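Local coordinates for geranyltranstransferase (Methylococcus capsulatus, PDB 3TS7), which probably makes farnesyl diphosphate by magnesium-dependent condensation of isopentenyl diphosphate with allylic diphosphates, at residues L56-T61 and R197-A202; G62-V67 and A281-E286; L214-K219 and H273-E278. All coordinates share one frame; numbering follows the deposited sequence.

Interaction 1: L56-T61 and R197-A202; sequences LLTYAT and RLACLA
Thr58 and Ala199 bring the backbones of two helices nearest each other, their CA atoms 5.5 Å apart. Segments 56-61 and 197-201 run in broadly the same direction, with axes that approach to 8.4 Å and cross at -35°. So short a separation is consistent with the small residues at the interface. Ala199 CB points at the other helix and fits between successive turns, 3.5 Å from Thr58 O and 3.7 Å from Thr61 CG2. Thr61 CG2 also lies 4.2 Å from Cys200 SG.

In Thr61 the methyl lies anti to the backbone N, which puts it at the interface while OG1 turns back along its own helix. That hydroxyl bonds to Leu57 O at 2.7 Å, and the carbonyl also accepts from Thr61 N; the two donors arrive from opposite faces of the carbonyl plane. Thr58 sorts its groups similarly, but its OG1 spans the interface to Ser195 O, one turn before Ala199. Both threonines thus spend their hydroxyls on main-chain carbonyls, one of them across the seam between helices 53-65 and 177-201, while their methyls pack against the neighbouring helix at close range.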
loop_
_atom_site.group_PDB
_atom_site.type_symbol
_atom_site.label_atom_id
_atom_site.label_comp_id
_atom_site.label_asym_id
_atom_site.label_seq_id
_atom_site.Cartn_x
_atom_site.Cartn_y
_atom_site.Cartn_z
ATOM N N LEU B 56 -1.489 3.555 20.178
ATOM C CA LEU B 56 -2.062 3.700 21.527
ATOM C C LEU B 56 -3.510 3.252 21.520
ATOM O O LEU B 56 -3.920 2.490 22.390
ATOM C CB LEU B 56 -1.959 5.129 22.033
ATOM C CG LEU B 56 -0.576 5.635 22.432
ATOM C CD1 LEU B 56 -0.629 7.138 22.684
ATOM C CD2 LEU B 56 -0.043 4.894 23.629
ATOM N N LEU B 57 -4.269 3.691 20.515
ATOM C CA LEU B 57 -5.632 3.202 20.331
ATOM C C LEU B 57 -5.693 1.687 20.173
ATOM O O LEU B 57 -6.558 1.058 20.751
ATOM C CB LEU B 57 -6.298 3.867 19.132
ATOM C CG LEU B 57 -6.694 5.319 19.398
ATOM C CD1 LEU B 57 -7.024 5.997 18.079
ATOM C CD2 LEU B 57 -7.877 5.360 20.363
ATOM N N THR B 58 -4.783 1.098 19.389
ATOM C CA THR B 58 -4.757 -0.364 19.254
ATOM C C THR B 58 -4.461 -1.048 20.610
ATOM O O THR B 58 -5.204 -1.938 21.032
ATOM C CB THR B 58 -3.747 -0.821 18.175
ATOM O OG1 THR B 58 -4.099 -0.210 16.921
ATOM C CG2 THR B 58 -3.805 -2.334 18.007
ATOM N N TYR B 59 -3.396 -0.618 21.276
ATOM C CA TYR B 59 -3.016 -1.222 22.549
ATOM C C TYR B 59 -4.087 -0.982 23.625
ATOM O O TYR B 59 -4.447 -1.899 24.353
ATOM C CB TYR B 59 -1.656 -0.704 23.018
ATOM C CG TYR B 59 -0.444 -1.219 22.234
ATOM C CD1 TYR B 59 -0.215 -2.590 22.055
ATOM C CD2 TYR B 59 0.489 -0.322 21.716
ATOM C CE1 TYR B 59 0.917 -3.048 21.351
ATOM C CE2 TYR B 59 1.606 -0.759 21.021
ATOM C CZ TYR B 59 1.816 -2.120 20.847
ATOM O OH TYR B 59 2.938 -2.501 20.151
ATOM N N ALA B 60 -4.625 0.234 23.695
ATOM C CA ALA B 60 -5.640 0.544 24.719
ATOM C C ALA B 60 -6.925 -0.216 24.500
ATOM O O ALA B 60 -7.528 -0.680 25.457
ATOM C CB ALA B 60 -5.911 2.056 24.791
ATOM N N THR B 61 -7.346 -0.348 23.243
ATOM C CA THR B 61 -8.530 -1.138 22.917
ATOM C C THR B 61 -8.320 -2.609 23.290
ATOM O O THR B 61 -9.197 -3.230 23.873
ATOM C CB THR B 61 -8.881 -1.033 21.414
ATOM O OG1 THR B 61 -9.147 0.338 21.094
ATOM C CG2 THR B 61 -10.086 -1.881 21.059
ATOM N N ARG B 197 -10.582 -1.319 15.341
ATOM C CA ARG B 197 -11.168 -2.523 14.802
ATOM C C ARG B 197 -10.141 -3.672 14.724
ATOM O O ARG B 197 -10.502 -4.821 14.966
ATOM C CB ARG B 197 -11.790 -2.257 13.434
ATOM C CG ARG B 197 -12.288 -3.491 12.726
ATOM C CD ARG B 197 -13.128 -3.157 11.510
ATOM N NE ARG B 197 -13.446 -4.361 10.744
ATOM C CZ ARG B 197 -14.416 -5.216 11.037
ATOM N NH1 ARG B 197 -15.188 -5.028 12.102
ATOM N NH2 ARG B 197 -14.603 -6.273 10.264
ATOM N N LEU B 198 -8.883 -3.352 14.407
ATOM C CA LEU B 198 -7.823 -4.375 14.351
ATOM C C LEU B 198 -7.673 -5.116 15.679
ATOM O O LEU B 198 -7.574 -6.354 15.695
ATOM C CB LEU B 198 -6.476 -3.754 13.981
ATOM C CG LEU B 198 -6.308 -3.236 12.535
ATOM C CD1 LEU B 198 -4.885 -2.952 12.193
ATOM C CD2 LEU B 198 -6.862 -4.225 11.603
ATOM N N ALA B 199 -7.656 -4.345 16.768
ATOM C CA ALA B 199 -7.653 -4.912 18.130
ATOM C C ALA B 199 -8.861 -5.792 18.391
ATOM O O ALA B 199 -8.724 -6.880 18.957
ATOM C CB ALA B 199 -7.535 -3.815 19.189
ATOM N N CYS B 200 -10.042 -5.330 17.976
ATOM C CA CYS B 200 -11.251 -6.120 18.104
ATOM C C CYS B 200 -11.168 -7.463 17.376
ATOM O O CYS B 200 -11.614 -8.486 17.907
ATOM C CB CYS B 200 -12.471 -5.315 17.641
ATOM S SG CYS B 200 -12.885 -3.897 18.737
ATOM N N LEU B 201 -10.557 -7.465 16.187
ATOM C CA LEU B 201 -10.399 -8.694 15.394
ATOM C C LEU B 201 -9.384 -9.681 15.996
ATOM O O LEU B 201 -9.364 -10.847 15.611
ATOM C CB LEU B 201 -10.014 -8.354 13.941
ATOM C CG LEU B 201 -11.115 -7.725 13.081
ATOM C CD1 LEU B 201 -10.526 -7.012 11.825
ATOM C CD2 LEU B 201 -12.204 -8.740 12.713
ATOM N N ALA B 202 -8.530 -9.207 16.902
ATOM C CA ALA B 202 -7.627 -10.098 17.651
ATOM C C ALA B 202 -8.271 -10.727 18.904
ATOM O O ALA B 202 -7.581 -11.394 19.711
ATOM C CB ALA B 202 -6.342 -9.376 17.997
#

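Interaction 2: G62-V67 and A281-E286; sequences GQTIGV and AGFGPE
Thr64 lays its methyl over one face of the Phe283 ring, CG2 standing 4.0 Å from CD2, and the two side chains cross at about a right angle. Ile65 comes to the neighbouring ring atom, its CG2 4.0 Å from Phe283 CE2 in an oblique approach, the two side chains lying alongside each other and pointing the same way. With CG1 of Ile65 placed between the backbone N and the carbonyl carbon (chi1 61°), it is the CG2 branch that is left to meet the phenyl group. Leu214, from helix 208-237, touches both Ile65 and Phe283 and completes this apolar cluster.

The backbone gives the second half of the contact. Glu286 O sits 3.2 Å from Thr64 OG1, but the hydroxyl has one proton and its stronger partner is Ala60 O, a turn back in its own helix, so a bond to Glu286 remains unsettled. Glu286 CB in turn packs 3.8 Å from Thr64 O.

Helix 53-65 runs out here in a Schellman motif. Val67 N bonds to Gly62 O at 2.7 Å, a weaker bond joins Gly66 N to Gln63 O, and Gly66 takes the positive phi (81°) that glycine tolerates readily. Across the contact, the loop between helices 262-279 and 288-298 is braced from within: the Glu286 chain bends so that OE1 accepts from Gly284 N at 3.1 Å, on the syn side of the carboxylate. Arg291 takes the carbonyl oxygens of Phe283 and Gly284.

The chemistry is therefore divided. Methyl and ring contacts join the helix end to the loop, while the polar groups largely hold the shape of each partner separately, which suggests that the pairing relies more on fit than on polar bonds across it.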
loop_
_atom_site.group_PDB
_atom_site.type_symbol
_atom_site.label_atom_id
_atom_site.label_comp_id
_atom_site.label_asym_id
_atom_site.label_seq_id
_atom_site.Cartn_x
_atom_site.Cartn_y
_atom_site.Cartn_z
ATOM N N GLY B 62 -7.147 -3.152 22.970
ATOM C CA GLY B 62 -6.850 -4.555 23.278
ATOM C C GLY B 62 -6.900 -4.871 24.763
ATOM O O GLY B 62 -7.466 -5.890 25.172
ATOM N N GLN B 63 -6.311 -3.989 25.562
ATOM C CA GLN B 63 -6.318 -4.115 27.020
ATOM C C GLN B 63 -7.743 -4.077 27.569
ATOM O O GLN B 63 -8.066 -4.794 28.519
ATOM C CB GLN B 63 -5.455 -3.021 27.665
ATOM C CG GLN B 63 -5.136 -3.276 29.114
ATOM C CD GLN B 63 -4.350 -2.169 29.731
ATOM O OE1 GLN B 63 -3.172 -1.975 29.425
ATOM N NE2 GLN B 63 -4.986 -1.432 30.623
ATOM N N THR B 64 -8.598 -3.281 26.927
ATOM C CA THR B 64 -9.983 -3.108 27.355
ATOM C C THR B 64 -10.806 -4.368 27.158
ATOM O O THR B 64 -11.591 -4.743 28.025
ATOM C CB THR B 64 -10.625 -1.871 26.650
ATOM O OG1 THR B 64 -9.956 -0.689 27.106
ATOM C CG2 THR B 64 -12.121 -1.738 26.948
ATOM N N ILE B 65 -10.612 -5.032 26.030
ATOM C CA ILE B 65 -11.381 -6.234 25.712
ATOM C C ILE B 65 -10.597 -7.528 26.076
ATOM O O ILE B 65 -11.040 -8.633 25.785
ATOM C CB ILE B 65 -11.790 -6.241 24.212
ATOM C CG1 ILE B 65 -10.524 -6.228 23.342
ATOM C CG2 ILE B 65 -12.703 -5.042 23.898
ATOM C CD1 ILE B 65 -10.780 -6.220 21.840
ATOM N N GLY B 66 -9.425 -7.379 26.689
ATOM C CA GLY B 66 -8.677 -8.544 27.188
ATOM C C GLY B 66 -7.848 -9.318 26.175
ATOM O O GLY B 66 -7.718 -10.535 26.286
ATOM N N VAL B 67 -7.301 -8.622 25.179
ATOM C CA VAL B 67 -6.386 -9.236 24.220
ATOM C C VAL B 67 -4.977 -8.974 24.726
ATOM O O VAL B 67 -4.629 -7.844 25.083
ATOM C CB VAL B 67 -6.532 -8.648 22.772
ATOM C CG1 VAL B 67 -5.551 -9.317 21.801
ATOM C CG2 VAL B 67 -7.947 -8.811 22.244
ATOM N N ALA B 281 -20.371 2.727 27.591
ATOM C CA ALA B 281 -21.330 2.243 28.616
ATOM C C ALA B 281 -21.437 0.711 28.707
ATOM O O ALA B 281 -21.900 0.160 29.717
ATOM C CB ALA B 281 -22.732 2.859 28.367
ATOM N N GLY B 282 -20.999 0.010 27.666
ATOM C CA GLY B 282 -21.010 -1.451 27.688
ATOM C C GLY B 282 -19.797 -2.037 28.394
ATOM O O GLY B 282 -19.652 -3.256 28.494
ATOM N N PHE B 283 -18.928 -1.174 28.893
ATOM C CA PHE B 283 -17.736 -1.608 29.603
ATOM C C PHE B 283 -17.671 -1.004 30.997
ATOM O O PHE B 283 -18.208 0.074 31.235
ATOM C CB PHE B 283 -16.499 -1.195 28.822
ATOM C CG PHE B 283 -16.448 -1.770 27.430
ATOM C CD1 PHE B 283 -16.959 -1.052 26.343
ATOM C CD2 PHE B 283 -15.910 -3.032 27.213
ATOM C CE1 PHE B 283 -16.931 -1.603 25.045
ATOM C CE2 PHE B 283 -15.867 -3.579 25.929
ATOM C CZ PHE B 283 -16.377 -2.876 24.851
ATOM N N GLY B 284 -16.980 -1.694 31.902
ATOM C CA GLY B 284 -16.773 -1.203 33.260
ATOM C C GLY B 284 -15.459 -0.466 33.404
ATOM O O GLY B 284 -15.032 0.219 32.457
ATOM N N PRO B 285 -14.785 -0.604 34.584
ATOM C CA PRO B 285 -13.532 0.130 34.806
ATOM C C PRO B 285 -12.367 -0.298 33.899
ATOM O O PRO B 285 -11.400 0.456 33.792
ATOM C CB PRO B 285 -13.202 -0.153 36.294
ATOM C CG PRO B 285 -13.870 -1.420 36.580
ATOM C CD PRO B 285 -15.170 -1.366 35.786
ATOM N N GLU B 286 -12.468 -1.459 33.239
ATOM C CA GLU B 286 -11.468 -1.862 32.196
ATOM C C GLU B 286 -11.422 -0.865 31.043
ATOM O O GLU B 286 -10.441 -0.826 30.288
ATOM C CB GLU B 286 -11.720 -3.239 31.538
ATOM C CG GLU B 286 -12.723 -4.226 32.127
ATOM C CD GLU B 286 -14.162 -3.739 32.094
ATOM O OE1 GLU B 286 -14.884 -3.827 31.066
ATOM O OE2 GLU B 286 -14.569 -3.273 33.158
#

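Interaction 3: L214-K219 and H273-E278; sequences LDHYAK and HEAALE
Tyr217 turns the edge of its ring, not a face, to the main chain of Ala276. Its CD1 comes within 3.6 Å of Ala276 O, which lies near the ring plane, so a ring C-H is directed at the carbonyl oxygen; such an approach is probably mildly favourable, since aromatic hydrogens carry slight positive charge. Ala276 CB is the nearest side-chain neighbour of the ring across the contact, 4.2 Å from CD1. Leu214 O, from the preceding turn of the tyrosine's own helix, also lies in the plane at the ring's edge.

The torsions explain this presentation. CG is anti to the backbone N (chi1 166°), and the ring stands nearly perpendicular to the plane of its own CA, CB and CG (chi2 88°). The phenol then extends past Ala276 to helix 288-298, where Tyr217 OH bonds to Leu290 O and the ring touches Ala294. One aromatic side chain in this way meets helix 262-279 along its edge and reaches a third helix with its hydroxyl.

These helices belong to the all-helical fold of the polyprenyl synthases. Helix 208-237 carries, farther toward its C-terminal end, the second aspartate-rich DDxxD motif, which in relatives binds magnesium; helix 262-279 packs against its earlier part. An alanine at the point of closest approach lets the backbones come very near, with the CA atoms of Tyr217 and Ala276 only 4.4 Å apart.

His216 approaches at the more open margin. Its imidazole meets Ala275 O obliquely, and NE2 comes to 4.4 Å from Ala275 CB, which points toward helix 208-237. The contact is loose beside that of Tyr217. Ala275 and Ala276 both continue onto Cys220, one turn farther along helix 208-237, and Ala276 also meets Ile221.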
loop_
_atom_site.group_PDB
_atom_site.type_symbol
_atom_site.label_atom_id
_atom_site.label_comp_id
_atom_site.label_asym_id
_atom_site.label_seq_id
_atom_site.Cartn_x
_atom_site.Cartn_y
_atom_site.Cartn_z
ATOM N N LEU B 214 -17.159 0.363 20.094
ATOM C CA LEU B 214 -15.789 0.830 20.098
ATOM C C LEU B 214 -15.468 1.567 18.800
ATOM O O LEU B 214 -14.682 2.519 18.805
ATOM C CB LEU B 214 -14.815 -0.335 20.327
ATOM C CG LEU B 214 -14.762 -0.845 21.770
ATOM C CD1 LEU B 214 -14.156 -2.257 21.830
ATOM C CD2 LEU B 214 -13.976 0.120 22.625
ATOM N N ASP B 215 -16.040 1.096 17.708
ATOM C CA ASP B 215 -16.025 1.864 16.445
ATOM C C ASP B 215 -16.660 3.257 16.583
ATOM O O ASP B 215 -16.071 4.262 16.141
ATOM C CB ASP B 215 -16.713 1.096 15.322
ATOM C CG ASP B 215 -16.611 1.835 14.002
ATOM O OD1 ASP B 215 -15.475 2.060 13.513
ATOM O OD2 ASP B 215 -17.656 2.229 13.483
ATOM N N HIS B 216 -17.835 3.328 17.216
ATOM C CA HIS B 216 -18.449 4.653 17.508
ATOM C C HIS B 216 -17.589 5.521 18.409
ATOM O O HIS B 216 -17.460 6.724 18.164
ATOM C CB HIS B 216 -19.885 4.525 18.056
ATOM C CG HIS B 216 -20.696 5.773 17.872
ATOM N ND1 HIS B 216 -21.022 6.269 16.626
ATOM C CD2 HIS B 216 -21.219 6.643 18.769
ATOM C CE1 HIS B 216 -21.716 7.385 16.764
ATOM N NE2 HIS B 216 -21.853 7.632 18.054
ATOM N N TYR B 217 -16.953 4.921 19.425
ATOM C CA TYR B 217 -15.960 5.634 20.243
ATOM C C TYR B 217 -14.854 6.205 19.348
ATOM O O TYR B 217 -14.444 7.380 19.484
ATOM C CB TYR B 217 -15.364 4.683 21.316
ATOM C CG TYR B 217 -14.118 5.176 21.987
ATOM C CD1 TYR B 217 -14.185 5.979 23.134
ATOM C CD2 TYR B 217 -12.860 4.850 21.489
ATOM C CE1 TYR B 217 -13.036 6.439 23.745
ATOM C CE2 TYR B 217 -11.710 5.302 22.098
ATOM C CZ TYR B 217 -11.799 6.085 23.231
ATOM O OH TYR B 217 -10.648 6.544 23.828
ATOM N N ALA B 218 -14.351 5.352 18.454
ATOM C CA ALA B 218 -13.249 5.719 17.554
ATOM C C ALA B 218 -13.642 6.864 16.600
ATOM O O ALA B 218 -12.907 7.868 16.476
ATOM C CB ALA B 218 -12.781 4.468 16.770
ATOM N N LYS B 219 -14.825 6.730 16.012
ATOM C CA LYS B 219 -15.391 7.740 15.090
ATOM C C LYS B 219 -15.558 9.104 15.770
ATOM O O LYS B 219 -15.144 10.141 15.226
ATOM C CB LYS B 219 -16.736 7.259 14.532
ATOM C CG LYS B 219 -17.384 8.260 13.562
ATOM C CD LYS B 219 -18.683 7.747 13.006
ATOM C CE LYS B 219 -19.183 8.641 11.867
ATOM N NZ LYS B 219 -20.423 8.069 11.287
ATOM N N HIS B 273 -17.392 14.407 22.100
ATOM C CA HIS B 273 -16.726 13.917 23.297
ATOM C C HIS B 273 -17.702 13.147 24.195
ATOM O O HIS B 273 -17.375 12.047 24.655
ATOM C CB HIS B 273 -16.019 15.049 24.044
ATOM C CG HIS B 273 -15.014 14.577 25.051
ATOM N ND1 HIS B 273 -14.068 15.418 25.608
ATOM C CD2 HIS B 273 -14.782 13.348 25.581
ATOM C CE1 HIS B 273 -13.315 14.730 26.451
ATOM N NE2 HIS B 273 -13.731 13.474 26.456
ATOM N N GLU B 274 -18.898 13.694 24.403
ATOM C CA GLU B 274 -19.954 13.008 25.143
ATOM C C GLU B 274 -20.381 11.697 24.531
ATOM O O GLU B 274 -20.634 10.738 25.249
ATOM C CB GLU B 274 -21.208 13.889 25.274
ATOM C CG GLU B 274 -20.970 15.165 26.067
ATOM C CD GLU B 274 -22.104 16.176 25.944
ATOM O OE1 GLU B 274 -21.880 17.354 26.292
ATOM O OE2 GLU B 274 -23.217 15.800 25.523
ATOM N N ALA B 275 -20.522 11.678 23.207
ATOM C CA ALA B 275 -20.955 10.485 22.501
ATOM C C ALA B 275 -19.864 9.384 22.573
ATOM O O ALA B 275 -20.196 8.215 22.695
ATOM C CB ALA B 275 -21.303 10.819 21.039
ATOM N N ALA B 276 -18.589 9.791 22.523
ATOM C CA ALA B 276 -17.447 8.893 22.730
ATOM C C ALA B 276 -17.535 8.145 24.077
ATOM O O ALA B 276 -17.467 6.908 24.124
ATOM C CB ALA B 276 -16.141 9.685 22.637
ATOM N N LEU B 277 -17.728 8.898 25.156
ATOM C CA LEU B 277 -17.827 8.324 26.509
ATOM C C LEU B 277 -19.056 7.447 26.684
ATOM O O LEU B 277 -18.992 6.396 27.352
ATOM C CB LEU B 277 -17.811 9.434 27.559
ATOM C CG LEU B 277 -16.510 10.218 27.690
ATOM C CD1 LEU B 277 -16.724 11.452 28.554
ATOM C CD2 LEU B 277 -15.373 9.341 28.264
ATOM N N GLU B 278 -20.163 7.841 26.059
ATOM C CA GLU B 278 -21.395 7.048 26.130
ATOM C C GLU B 278 -21.316 5.712 25.372
ATOM O O GLU B 278 -21.980 4.758 25.756
ATOM C CB GLU B 278 -22.591 7.844 25.623
ATOM C CG GLU B 278 -23.964 7.233 25.981
ATOM C CD GLU B 278 -24.182 6.990 27.501
ATOM O OE1 GLU B 278 -24.949 6.070 27.839
ATOM O OE2 GLU B 278 -23.615 7.706 28.363
#

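How the interactions relate
From the N terminus, helix 53-65 enters two contacts in succession. Interaction 1 closes the first long loop, joining 56-61 to helix 177-201; interaction 2 begins just after, at 62-67, but closes much later at 281-286, so the two cross along the chain. Interaction 3 opens after interaction 1 has closed and lies wholly within the span of interaction 2, bringing helix 262-279 back onto helix 208-237. Leu214, in the first segment of interaction 3, touches residues of the other two: its CD1 lies 3.7 Å from Cys200 SG, 3.8 Å from Ile65 CG2 and 3.8 Å from Phe283 CZ. An early helix is thereby tied to the middle of the bundle and to the loop between helices 262-279 and 288-298.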